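Local structure of pollen allergen Phl p 6 (Phleum pratense, 6TRK) at residues 68-73 against 84-89; 61-66 against 92-97; 22-27 against 34-39. The protein is a timothy grass pollen allergen of unestablished molecular function, here in a variant engineered for a more stable fold. The protein carries 1 engineered substitution. One frame throughout, in Å; residues are numbered along the deposited sequence.

Contact 1: residues 68-73 against 84-89; sequences NAAYNA and EAFVLH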
ATOM      1  N   ASN A  68       4.314  -0.951   7.206  1.00 13.72           N
ATOM      2  CA  ASN A  68       4.897  -0.196   8.307  1.00 14.99           C
ATOM      3  C   ASN A  68       5.469   1.127   7.825  1.00 10.17           C
ATOM      4  O   ASN A  68       5.335   2.164   8.492  1.00 12.47           O
ATOM      5  CB  ASN A  68       5.964  -1.054   8.999  1.00 13.63           C
ATOM      6  CG  ASN A  68       5.346  -2.204   9.799  1.00 18.56           C
ATOM      7  OD1 ASN A  68       4.192  -2.109  10.237  1.00 19.06           O
ATOM      8  ND2 ASN A  68       6.096  -3.298   9.977  1.00 19.22           N
ATOM      9  N   ALA A  69       6.155   1.113   6.695  1.00 12.93           N
ATOM     10  CA  ALA A  69       6.706   2.367   6.179  1.00 12.49           C
ATOM     11  C   ALA A  69       5.611   3.423   6.034  1.00 12.65           C
ATOM     12  O   ALA A  69       5.776   4.596   6.409  1.00 11.84           O
ATOM     13  CB  ALA A  69       7.366   2.122   4.821  1.00 11.42           C
ATOM     14  N   ALA A  70       4.486   3.008   5.449  1.00  9.91           N
ATOM     15  CA  ALA A  70       3.386   3.924   5.191  1.00 12.78           C
ATOM     16  C   ALA A  70       2.648   4.337   6.460  1.00 11.43           C
ATOM     17  O   ALA A  70       2.383   5.525   6.662  1.00 11.02           O
ATOM     18  CB  ALA A  70       2.413   3.258   4.211  1.00 11.67           C
ATOM     19  N   TYR A  71       2.291   3.367   7.310  0.93 12.61           N
ATOM     20  CA  TYR A  71       1.580   3.675   8.539  0.50 11.69           C
ATOM     21  C   TYR A  71       2.419   4.565   9.441  0.89  8.83           C
ATOM     22  O   TYR A  71       1.916   5.531  10.021  1.00 13.04           O
ATOM     23  CB  TYR A  71       1.205   2.394   9.262  0.50 12.13           C
ATOM     24  CG  TYR A  71       0.492   2.687  10.567  0.50 17.10           C
ATOM     25  CD1 TYR A  71      -0.889   2.833  10.595  0.50 23.52           C
ATOM     26  CD2 TYR A  71       1.200   2.846  11.748  0.50 32.55           C
ATOM     27  CE1 TYR A  71      -1.544   3.112  11.771  0.50 26.76           C
ATOM     28  CE2 TYR A  71       0.541   3.128  12.945  0.50 31.73           C
ATOM     29  CZ  TYR A  71      -0.826   3.264  12.939  0.50 47.99           C
ATOM     30  OH  TYR A  71      -1.490   3.546  14.104  0.50 42.53           O
ATOM     31  N   ASN A  72       3.736   4.299   9.504  1.00 12.72           N
ATOM     32  CA  ASN A  72       4.561   5.094  10.397  1.00 12.51           C
ATOM     33  C   ASN A  72       4.773   6.505   9.860  1.00 12.98           C
ATOM     34  O   ASN A  72       4.794   7.470  10.632  1.00 12.72           O
ATOM     35  CB  ASN A  72       5.894   4.394  10.671  1.00 12.92           C
ATOM     36  CG  ASN A  72       5.762   3.208  11.621  1.00 12.92           C
ATOM     37  OD1 ASN A  72       4.992   3.237  12.580  1.00 13.19           O
ATOM     38  ND2 ASN A  72       6.528   2.167  11.378  1.00 13.35           N
ATOM     39  N   ALA A  73       4.911   6.675   8.533  1.00 12.84           N
ATOM     40  CA  ALA A  73       5.027   8.027   8.002  1.00 11.98           C
ATOM     41  C   ALA A  73       3.759   8.825   8.291  1.00 11.56           C
ATOM     42  O   ALA A  73       3.828   9.999   8.678  1.00 13.16           O
ATOM     43  CB  ALA A  73       5.305   7.959   6.492  1.00 12.09           C
ATOM     44  N   GLU A  84      -1.439  12.029   2.369  1.00 14.02           N
ATOM     45  CA  GLU A  84      -0.380  12.007   1.354  1.00 16.88           C
ATOM     46  C   GLU A  84       0.889  11.326   1.859  1.00 13.79           C
ATOM     47  O   GLU A  84       1.562  10.649   1.075  1.00 14.93           O
ATOM     48  CB  GLU A  84      -0.096  13.412   0.875  1.00 18.41           C
ATOM     49  CG  GLU A  84      -1.319  14.045   0.143  1.00 31.42           C
ATOM     50  CD  GLU A  84      -1.687  13.362  -1.188  1.00 46.43           C
ATOM     51  OE1 GLU A  84      -0.822  12.710  -1.820  1.00 41.44           O
ATOM     52  OE2 GLU A  84      -2.854  13.494  -1.614  1.00 54.50           O
ATOM     53  N   ALA A  85       1.184  11.408   3.163  1.00 12.79           N
ATOM     54  CA  ALA A  85       2.341  10.696   3.691  1.00 12.43           C
ATOM     55  C   ALA A  85       2.180   9.191   3.551  1.00 15.58           C
ATOM     56  O   ALA A  85       3.125   8.489   3.183  1.00 14.71           O
ATOM     57  CB  ALA A  85       2.585  11.033   5.157  1.00 13.40           C
ATOM     58  N   PHE A  86       0.983   8.669   3.848  1.00 12.01           N
ATOM     59  CA  PHE A  86       0.763   7.245   3.646  1.00 11.82           C
ATOM     60  C   PHE A  86       0.939   6.840   2.182  1.00 11.53           C
ATOM     61  O   PHE A  86       1.666   5.871   1.867  1.00 10.77           O
ATOM     62  CB  PHE A  86      -0.644   6.846   4.116  1.00 12.19           C
ATOM     63  CG  PHE A  86      -0.833   5.342   4.218  1.00 10.91           C
ATOM     64  CD1 PHE A  86      -0.995   4.554   3.095  1.00  9.36           C
ATOM     65  CD2 PHE A  86      -0.855   4.711   5.457  1.00 10.41           C
ATOM     66  CE1 PHE A  86      -1.141   3.186   3.170  1.00 12.15           C
ATOM     67  CE2 PHE A  86      -1.059   3.327   5.538  1.00 11.80           C
ATOM     68  CZ  PHE A  86      -1.190   2.574   4.390  1.00 13.34           C
ATOM     69  N   VAL A  87       0.234   7.532   1.286  1.00 12.28           N
ATOM     70  CA  VAL A  87       0.203   7.195  -0.125  1.00 12.22           C
ATOM     71  C   VAL A  87       1.597   7.240  -0.726  1.00 10.91           C
ATOM     72  O   VAL A  87       1.989   6.330  -1.454  1.00 11.98           O
ATOM     73  CB  VAL A  87      -0.747   8.151  -0.857  1.00 12.59           C
ATOM     74  CG1 VAL A  87      -0.606   8.017  -2.371  1.00 22.63           C
ATOM     75  CG2 VAL A  87      -2.191   7.874  -0.444  1.00 16.12           C
ATOM     76  N   LEU A  88       2.365   8.281  -0.392  1.00 10.93           N
ATOM     77  CA  LEU A  88       3.712   8.404  -0.939  1.00 13.53           C
ATOM     78  C   LEU A  88       4.584   7.237  -0.511  1.00 11.86           C
ATOM     79  O   LEU A  88       5.309   6.651  -1.324  1.00 12.46           O
ATOM     80  CB  LEU A  88       4.317   9.742  -0.513  1.00 12.99           C
ATOM     81  CG  LEU A  88       5.767   9.974  -0.851  1.00 16.77           C
ATOM     82  CD1 LEU A  88       5.937  10.045  -2.344  1.00 17.65           C
ATOM     83  CD2 LEU A  88       6.236  11.276  -0.237  1.00 20.45           C
ATOM     84  N   HIS A  89       4.586   6.909   0.777  1.00 11.63           N
ATOM     85  CA  HIS A  89       5.534   5.886   1.222  1.00 11.97           C
ATOM     86  C   HIS A  89       5.062   4.479   0.889  1.00 12.54           C
ATOM     87  O   HIS A  89       5.887   3.605   0.581  1.00 12.34           O
ATOM     88  CB  HIS A  89       5.809   6.050   2.708  1.00  8.36           C
ATOM     89  CG  HIS A  89       6.546   7.314   3.014  1.00 12.50           C
ATOM     90  ND1 HIS A  89       5.915   8.530   3.212  1.00 12.91           N
ATOM     91  CD2 HIS A  89       7.873   7.565   3.070  1.00 12.12           C
ATOM     92  CE1 HIS A  89       6.823   9.467   3.409  1.00 14.01           C
ATOM     93  NE2 HIS A  89       8.026   8.908   3.320  1.00 13.16           N
TER

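Contact 2: residues 61-66 against 92-97; sequences PKLDEV and EALRII. With ZN (zinc ion), chain C.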
ATOM      1  N   PRO A  61       7.058 -10.759   5.060  1.00 19.35           N
ATOM      2  CA  PRO A  61       7.877  -9.736   5.737  1.00 18.18           C
ATOM      3  C   PRO A  61       8.115  -8.508   4.895  1.00 17.47           C
ATOM      4  O   PRO A  61       8.287  -7.406   5.444  1.00 17.54           O
ATOM      5  CB  PRO A  61       9.207 -10.446   6.020  1.00 22.20           C
ATOM      6  CG  PRO A  61       8.932 -11.891   5.838  1.00 28.66           C
ATOM      7  CD  PRO A  61       7.766 -12.050   4.942  1.00 22.47           C
ATOM      8  N   LYS A  62       8.169  -8.678   3.568  1.00 16.12           N
ATOM      9  CA  LYS A  62       8.333  -7.520   2.685  1.00 15.19           C
ATOM     10  C   LYS A  62       7.054  -6.674   2.666  1.00 11.81           C
ATOM     11  O   LYS A  62       7.128  -5.446   2.769  1.00 14.73           O
ATOM     12  CB  LYS A  62       8.698  -8.006   1.286  1.00 17.19           C
ATOM     13  CG  LYS A  62      10.092  -8.662   1.201  1.00 25.46           C
ATOM     14  CD  LYS A  62      10.320  -9.182  -0.225  1.00 30.37           C
ATOM     15  CE  LYS A  62      11.592  -9.972  -0.376  1.00 56.60           C
ATOM     16  NZ  LYS A  62      11.704 -10.447  -1.787  1.00 74.76           N
ATOM     17  N   LEU A  63       5.885  -7.319   2.550  1.00 13.72           N
ATOM     18  CA  LEU A  63       4.635  -6.581   2.634  1.00 14.28           C
ATOM     19  C   LEU A  63       4.496  -5.900   3.985  1.00 14.35           C
ATOM     20  O   LEU A  63       4.097  -4.722   4.043  1.00 14.37           O
ATOM     21  CB  LEU A  63       3.444  -7.500   2.359  1.00 18.48           C
ATOM     22  CG  LEU A  63       3.308  -7.988   0.908  1.00 18.97           C
ATOM     23  CD1 LEU A  63       2.145  -9.002   0.818  1.00 22.99           C
ATOM     24  CD2 LEU A  63       3.086  -6.829  -0.017  1.00 18.65           C
ATOM     25  N   ASP A  64       4.860  -6.591   5.085  1.00 13.42           N
ATOM     26  CA  ASP A  64       4.809  -5.955   6.405  1.00 16.52           C
ATOM     27  C   ASP A  64       5.628  -4.647   6.417  1.00 13.49           C
ATOM     28  O   ASP A  64       5.202  -3.639   6.992  1.00 14.28           O
ATOM     29  CB  ASP A  64       5.373  -6.869   7.497  1.00 13.18           C
ATOM     30  CG  ASP A  64       4.534  -8.092   7.792  1.00 23.17           C
ATOM     31  OD1 ASP A  64       3.317  -8.153   7.480  1.00 20.96           O
ATOM     32  OD2 ASP A  64       5.125  -9.022   8.406  1.00 22.73           O
ATOM     33  N   GLU A  65       6.821  -4.661   5.796  1.00 12.08           N
ATOM     34  CA  GLU A  65       7.657  -3.471   5.764  1.00 13.22           C
ATOM     35  C   GLU A  65       7.022  -2.329   4.968  1.00 11.60           C
ATOM     36  O   GLU A  65       7.157  -1.149   5.334  1.00 13.41           O
ATOM     37  CB  GLU A  65       9.036  -3.833   5.203  1.00 12.17           C
ATOM     38  CG  GLU A  65       9.953  -2.637   5.015  1.00 13.21           C
ATOM     39  CD  GLU A  65      10.377  -1.896   6.285  1.00 14.86           C
ATOM     40  OE1 GLU A  65      10.276  -2.464   7.403  1.00 16.86           O
ATOM     41  OE2 GLU A  65      10.868  -0.732   6.161  1.00 13.23           O
ATOM     42  N   VAL A  66       6.392  -2.643   3.831  1.00 11.81           N
ATOM     43  CA  VAL A  66       5.699  -1.618   3.045  1.00 11.36           C
ATOM     44  C   VAL A  66       4.600  -0.971   3.889  1.00 12.28           C
ATOM     45  O   VAL A  66       4.471   0.263   3.943  1.00 11.63           O
ATOM     46  CB  VAL A  66       5.107  -2.245   1.768  1.00 12.44           C
ATOM     47  CG1 VAL A  66       4.268  -1.270   0.971  1.00 13.09           C
ATOM     48  CG2 VAL A  66       6.193  -2.824   0.892  1.00 14.35           C
ATOM     49  N   GLU A  92       5.979   4.042  -2.927  1.00 11.70           N
ATOM     50  CA  GLU A  92       7.430   3.923  -3.130  1.00 12.58           C
ATOM     51  C   GLU A  92       7.972   2.624  -2.543  1.00 11.01           C
ATOM     52  O   GLU A  92       8.794   1.930  -3.170  1.00 11.72           O
ATOM     53  CB  GLU A  92       8.186   5.139  -2.560  1.00 12.11           C
ATOM     54  CG  GLU A  92       8.010   6.407  -3.412  1.00 11.84           C
ATOM     55  CD  GLU A  92       8.947   7.521  -3.144  1.00 15.48           C
ATOM     56  OE1 GLU A  92       8.812   8.540  -3.880  1.00 14.38           O
ATOM     57  OE2 GLU A  92       9.782   7.451  -2.222  1.00 15.84           O
ATOM     58  N   ALA A  93       7.546   2.265  -1.338  1.00 11.73           N
ATOM     59  CA  ALA A  93       8.066   1.038  -0.735  1.00 12.16           C
ATOM     60  C   ALA A  93       7.614  -0.198  -1.501  1.00 10.06           C
ATOM     61  O   ALA A  93       8.374  -1.153  -1.635  1.00 12.28           O
ATOM     62  CB  ALA A  93       7.644   0.977   0.732  1.00 11.04           C
ATOM     63  N   LEU A  94       6.400  -0.181  -2.064  1.00 11.21           N
ATOM     64  CA  LEU A  94       5.959  -1.313  -2.863  1.00 10.15           C
ATOM     65  C   LEU A  94       6.813  -1.472  -4.116  1.00 12.65           C
ATOM     66  O   LEU A  94       7.139  -2.593  -4.516  1.00 15.03           O
ATOM     67  CB  LEU A  94       4.475  -1.149  -3.217  1.00 14.08           C
ATOM     68  CG  LEU A  94       3.796  -2.422  -3.741  1.00 18.36           C
ATOM     69  CD1 LEU A  94       3.731  -3.531  -2.679  1.00 21.92           C
ATOM     70  CD2 LEU A  94       2.350  -2.133  -4.257  1.00 20.04           C
ATOM     71  N   ARG A  95       7.215  -0.364  -4.734  0.53 21.40           N
ATOM     72  CA  ARG A  95       8.109  -0.471  -5.884  0.53 13.06           C
ATOM     73  C   ARG A  95       9.493  -0.957  -5.473  0.53 18.72           C
ATOM     74  O   ARG A  95      10.137  -1.695  -6.221  0.53 13.73           O
ATOM     75  CB  ARG A  95       8.168   0.876  -6.615  0.53 28.07           C
ATOM     76  CG  ARG A  95       6.886   1.163  -7.406  0.53 19.12           C
ATOM     77  CD  ARG A  95       7.012   2.338  -8.397  0.53 20.64           C
ATOM     78  NE  ARG A  95       6.969   3.641  -7.735  0.53 18.09           N
ATOM     79  CZ  ARG A  95       5.854   4.345  -7.491  0.53  9.96           C
ATOM     80  NH1 ARG A  95       5.951   5.522  -6.887  0.53 22.72           N
ATOM     81  NH2 ARG A  95       4.662   3.890  -7.851  0.53 16.14           N
ATOM     82  N   ILE A  96       9.952  -0.602  -4.273  1.00 11.94           N
ATOM     83  CA  ILE A  96      11.247  -1.079  -3.823  1.00 11.20           C
ATOM     84  C   ILE A  96      11.217  -2.600  -3.635  1.00 13.65           C
ATOM     85  O   ILE A  96      12.101  -3.312  -4.127  1.00 13.88           O
ATOM     86  CB  ILE A  96      11.685  -0.324  -2.564  1.00 10.71           C
ATOM     87  CG1 ILE A  96      12.016   1.131  -2.936  1.00 12.09           C
ATOM     88  CG2 ILE A  96      12.871  -0.999  -1.905  1.00 14.35           C
ATOM     89  CD1 ILE A  96      12.151   2.047  -1.778  1.00 13.91           C
ATOM     90  N   ILE A  97      10.209  -3.126  -2.922  0.57 13.48           N
ATOM     91  CA  ILE A  97      10.203  -4.570  -2.708  0.57 12.85           C
ATOM     92  C   ILE A  97       9.928  -5.318  -4.007  0.57 14.20           C
ATOM     93  O   ILE A  97      10.316  -6.487  -4.138  0.57 15.78           O
ATOM     94  CB  ILE A  97       9.234  -5.008  -1.585  0.57 14.11           C
ATOM     95  CG1 ILE A  97       7.777  -4.905  -2.002  0.57 12.34           C
ATOM     96  CG2 ILE A  97       9.482  -4.190  -0.323  0.57 25.60           C
ATOM     97  CD1 ILE A  97       6.828  -5.731  -1.143  0.57 10.03           C
TER
HETATM   98 ZN    ZN C 201      10.101  10.022  -3.748  1.00 15.42          ZN
HETATM   99  O   HOH W   1      12.344  -8.095  -2.867  1.00 54.58           O
HETATM  100  O   HOH W   2       9.580  11.289  -2.311  1.00 16.90           O

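Contact 3: residues 22-27 against 34-39; sequences MATTAN and YKTFEA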
ATOM      1  N   MET A  22      -7.708   4.552  -2.202  0.54 13.33           N
ATOM      2  CA  MET A  22      -7.527   5.969  -2.495  0.54 13.31           C
ATOM      3  C   MET A  22      -8.785   6.561  -3.122  0.54 17.86           C
ATOM      4  O   MET A  22      -9.173   7.692  -2.809  0.54 14.10           O
ATOM      5  CB  MET A  22      -6.328   6.143  -3.421  0.54 10.98           C
ATOM      6  CG  MET A  22      -5.009   5.799  -2.747  0.54 51.57           C
ATOM      7  SD  MET A  22      -3.585   5.949  -3.834  0.54 16.77           S
ATOM      8  CE  MET A  22      -3.609   7.713  -4.178  0.54 18.06           C
ATOM      9  N   ALA A  23      -9.448   5.795  -3.992  1.00 14.60           N
ATOM     10  CA  ALA A  23     -10.644   6.312  -4.668  1.00 16.13           C
ATOM     11  C   ALA A  23     -11.747   6.692  -3.684  1.00 17.33           C
ATOM     12  O   ALA A  23     -12.558   7.576  -3.979  1.00 16.37           O
ATOM     13  CB  ALA A  23     -11.154   5.280  -5.663  1.00 14.40           C
ATOM     14  N   THR A  24     -11.775   6.071  -2.500  1.00 15.25           N
ATOM     15  CA  THR A  24     -12.832   6.389  -1.548  1.00 16.22           C
ATOM     16  C   THR A  24     -12.704   7.785  -0.952  1.00 21.14           C
ATOM     17  O   THR A  24     -13.661   8.261  -0.325  1.00 18.32           O
ATOM     18  CB  THR A  24     -12.908   5.371  -0.409  1.00 12.25           C
ATOM     19  OG1 THR A  24     -11.767   5.512   0.467  1.00 16.87           O
ATOM     20  CG2 THR A  24     -13.048   3.970  -0.939  1.00 13.98           C
ATOM     21  N   THR A  25     -11.576   8.469  -1.132  1.00 14.96           N
ATOM     22  CA  THR A  25     -11.401   9.822  -0.647  1.00 16.44           C
ATOM     23  C   THR A  25     -11.851  10.899  -1.645  1.00 18.33           C
ATOM     24  O   THR A  25     -11.735  12.088  -1.329  1.00 22.97           O
ATOM     25  CB  THR A  25      -9.928  10.083  -0.278  1.00 19.16           C
ATOM     26  OG1 THR A  25      -9.135  10.130  -1.466  1.00 17.38           O
ATOM     27  CG2 THR A  25      -9.394   8.979   0.667  1.00 17.87           C
ATOM     28  N   ALA A  26     -12.434  10.565  -2.797  0.58 28.82           N
ATOM     29  CA  ALA A  26     -12.595  11.554  -3.875  0.58 22.27           C
ATOM     30  C   ALA A  26     -13.370  12.823  -3.467  0.58 24.08           C
ATOM     31  O   ALA A  26     -13.048  13.926  -3.916  0.58 25.03           O
ATOM     32  CB  ALA A  26     -13.280  10.876  -5.068  0.58 24.74           C
ATOM     33  N   ASN A  27     -14.371  12.698  -2.625  1.00 29.98           N
ATOM     34  CA  ASN A  27     -15.405  13.725  -2.430  1.00 29.24           C
ATOM     35  C   ASN A  27     -15.562  13.800  -0.918  1.00 27.10           C
ATOM     36  O   ASN A  27     -16.620  14.169  -0.400  1.00 28.58           O
ATOM     37  CB  ASN A  27     -16.723  13.478  -3.127  1.00 51.27           C
ATOM     38  CG  ASN A  27     -17.632  14.721  -3.058  1.00115.23           C
ATOM     39  OD1 ASN A  27     -17.172  15.856  -3.186  1.00 41.57           O
ATOM     40  ND2 ASN A  27     -18.911  14.498  -2.799  1.00 43.47           N
ATOM     41  N   TYR A  34      -7.900  10.795   5.460  1.00 16.90           N
ATOM     42  CA  TYR A  34      -7.054   9.711   5.940  1.00 15.50           C
ATOM     43  C   TYR A  34      -7.869   8.629   6.645  1.00 15.66           C
ATOM     44  O   TYR A  34      -7.640   7.426   6.417  1.00 14.65           O
ATOM     45  CB  TYR A  34      -5.946  10.229   6.851  1.00 16.13           C
ATOM     46  CG  TYR A  34      -5.056   9.105   7.318  1.00 13.09           C
ATOM     47  CD1 TYR A  34      -4.378   8.315   6.415  1.00 15.30           C
ATOM     48  CD2 TYR A  34      -4.923   8.817   8.675  1.00 19.94           C
ATOM     49  CE1 TYR A  34      -3.593   7.289   6.817  1.00 18.53           C
ATOM     50  CE2 TYR A  34      -4.114   7.767   9.076  1.00 21.78           C
ATOM     51  CZ  TYR A  34      -3.460   7.022   8.134  1.00 19.31           C
ATOM     52  OH  TYR A  34      -2.641   5.971   8.516  1.00 22.54           O
ATOM     53  N   LYS A  35      -8.817   9.030   7.507  1.00 15.51           N
ATOM     54  CA  LYS A  35      -9.629   8.050   8.225  1.00 17.93           C
ATOM     55  C   LYS A  35     -10.463   7.212   7.270  1.00 18.10           C
ATOM     56  O   LYS A  35     -10.626   6.004   7.476  1.00 15.34           O
ATOM     57  CB  LYS A  35     -10.520   8.757   9.237  1.00 21.53           C
ATOM     58  CG  LYS A  35     -11.340   7.854  10.126  1.00 44.88           C
ATOM     59  CD  LYS A  35     -12.450   8.620  10.911  1.00 60.70           C
ATOM     60  CE  LYS A  35     -12.277  10.158  10.969  1.00128.51           C
ATOM     61  NZ  LYS A  35     -13.108  10.952   9.979  1.00 34.48           N
ATOM     62  N   THR A  36     -10.998   7.845   6.212  1.00 16.30           N
ATOM     63  CA  THR A  36     -11.774   7.132   5.204  1.00 14.75           C
ATOM     64  C   THR A  36     -10.901   6.151   4.435  1.00 14.82           C
ATOM     65  O   THR A  36     -11.255   4.971   4.269  1.00 13.20           O
ATOM     66  CB  THR A  36     -12.431   8.151   4.265  1.00 16.34           C
ATOM     67  OG1 THR A  36     -13.392   8.966   4.990  1.00 17.41           O
ATOM     68  CG2 THR A  36     -13.104   7.471   3.080  1.00 19.43           C
ATOM     69  N   PHE A  37      -9.744   6.622   3.970  1.00 14.78           N
ATOM     70  CA  PHE A  37      -8.817   5.761   3.242  1.00 13.82           C
ATOM     71  C   PHE A  37      -8.390   4.570   4.098  1.00 11.32           C
ATOM     72  O   PHE A  37      -8.375   3.415   3.646  1.00 13.93           O
ATOM     73  CB  PHE A  37      -7.575   6.583   2.826  1.00 15.07           C
ATOM     74  CG  PHE A  37      -6.399   5.734   2.486  1.00 13.71           C
ATOM     75  CD1 PHE A  37      -6.265   5.193   1.229  1.00 13.25           C
ATOM     76  CD2 PHE A  37      -5.443   5.425   3.423  1.00 12.37           C
ATOM     77  CE1 PHE A  37      -5.203   4.383   0.895  1.00 14.01           C
ATOM     78  CE2 PHE A  37      -4.384   4.567   3.116  1.00 12.44           C
ATOM     79  CZ  PHE A  37      -4.258   4.067   1.861  1.00 13.54           C
ATOM     80  N   GLU A  38      -8.019   4.847   5.342  1.00 12.98           N
ATOM     81  CA  GLU A  38      -7.477   3.810   6.197  1.00 16.15           C
ATOM     82  C   GLU A  38      -8.502   2.718   6.469  1.00 14.10           C
ATOM     83  O   GLU A  38      -8.160   1.526   6.485  1.00 15.32           O
ATOM     84  CB  GLU A  38      -6.984   4.424   7.496  1.00 17.16           C
ATOM     85  CG  GLU A  38      -6.075   3.505   8.255  1.00 28.99           C
ATOM     86  CD  GLU A  38      -6.827   2.576   9.175  1.00 42.60           C
ATOM     87  OE1 GLU A  38      -6.228   1.571   9.612  1.00 37.72           O
ATOM     88  OE2 GLU A  38      -8.017   2.844   9.451  1.00 37.19           O
ATOM     89  N   ALA A  39      -9.765   3.098   6.669  1.00 14.97           N
ATOM     90  CA  ALA A  39     -10.811   2.104   6.880  1.00 16.99           C
ATOM     91  C   ALA A  39     -11.026   1.240   5.647  1.00 18.70           C
ATOM     92  O   ALA A  39     -11.233   0.026   5.761  1.00 18.65           O
ATOM     93  CB  ALA A  39     -12.103   2.800   7.274  1.00 17.11           C
TER

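Contact 1: residues 68-73 against 84-89
A70, A73 and A69 lie against F86, A85 and H89 where helix 60-76 and helix 82-98 pack as an antiparallel helical hairpin, one half of the small all-helical bundle of this allergen. The segment axes approach to 7.6 Å with 159° between their directions, and A70 CA comes within 4.5 Å of F86 CA. So close a pairing is consistent with the small methyls of A70 and A73 facing the partner helix.

H89 can be followed atom by atom. Its CB rests 4.0 Å from A69 O and lies near A70 CA. With CG anti to the carbonyl carbon (chi1 -67°), the imidazole turns back along its own helix. CG, ND1 and CE1 then meet the methyl of A73 in a CH-pi contact: it sits over one ring face, displaced toward the rim, with A73 CB 3.4 Å from H89 ND1. L88 CG lies over the opposite face at a longer distance. At the edge, H89 ND1 donates to A85 O at 2.8 Å with an N-H...O angle of 166°. Nearly straight and in the ring plane, this bond helps fix the rotation of the ring whose face receives the methyl. A85 O separately accepts the backbone N-H of H89.

F86 makes the second CH-pi contact. A70 CB stands 3.5 Å from its ring centroid, almost exactly on the normal, while F86 CD2 lies 3.5 Å from A70 O. F37 and F41 of helix 30-55 meet the same ring edge-to-face and tie this pairing to the bundle interior.

Near the end of the contact, methyl meets methyl: A73 CB lies 4.3 Å from A85 CB, and the latter also approaches A73 O.

Contact 2: residues 61-66 against 92-97
V66 and I97 carry the apolar part of this contact, in which the axes of 61-66 (helix 60-76) and 92-97 (helix 82-98) approach to 9.3 Å, with 156° between their directions. V66 CG2 meets I97 CD1 at 3.6 Å, the two side chains crossing obliquely. I97, described in one of its two deposited conformers, places CG1 between its backbone N and carbonyl carbon (chi1 73°). This sends CD1 across the interface, where it also touches K62 CB at 3.8 Å and L63 CD2 at 4.1 Å. The other branch of V66, CG1, packs on A93 CB at 4.1 Å and on L94 CB, so the valine wedges between three residues of 92-97.

The polar link is indirect. K62 runs extended beyond CG, and its NZ donates to a water at 2.7 Å. That water donates in turn to I97 O at 2.9 Å, bridging the two helices.

Metal binding is turned away from the pairing: E92 OE1 binds a zinc ion at 2.0 Å, while OE2 stays well beyond bonding distance, making the carboxylate monodentate. A water and H104 ND1 also bind the ion, joining the helix to the C-terminal loop.

Among the neighbouring helices, L63 reaches Y45 (the engineered residue), L49 and A52 of helix 30-55, whereas L94 lies on I11 and N15 of helix 2-23.

Contact 3: residues 22-27 against 34-39
F37 packs against M22 and T25 on the inner side of this contact, where F37 and T25 are buried. The backbone N of M22 meets the ring at its edge, near the ring plane, 3.8 Å from F37 CD1. M22 CG, in the conformer described, runs beside the ring and lies 3.9 Å from F37 CE1. Alongside, T25 CG2 reaches F37 CB at 3.7 Å. The threonine is held by its hydroxyl: T25 OG1, between backbone N and carbonyl carbon (chi1 70°), donates to M22 O at 2.8 Å in the carbonyl plane. M22 O also accepts from T25 N. Y83 OH adds a weak bond to T25 OG1, and the ring of Y83 meets F37 edge-to-face.

The solvent side is formed by T24 and T36, both partly exposed. They slide past each other in opposite directions and touch through a methyl and a hydroxyl, T36 CG2 lying 3.5 Å from T24 OG1. The hydroxyls bond within their own neighbourhoods, T24 OG1 to A21 O and T36 OG1 to D32 O.

A type I beta turn from A23 to A26 starts the change of direction, giving the helix-loop-helix connection between helices 2-23 and 30-55 of the four-helix fold.

Overall arrangement
Contacts 1 and 2 are successive stretches of one pairing, helix 60-76 against helix 82-98, and meet through A69 CB and A93 CB. Both are centred about 8 Å from the chain centre, with A70 and F86, and L63, V66 and L94, as their buried sides. The closer contact 1 sets alanines on flat rings; the wider contact 2 uses branched aliphatics and a water bridge. Contact 3, centred about 13 Å out, joins helix 2-23 and the loop after it to helix 30-55, combining the F37 ring with M22 and threonine methyls beside a turn; T25 and F37 form its buried side. Contact 1 touches contact 3 at F86 and F37, whereas contacts 2 and 3 do not touch.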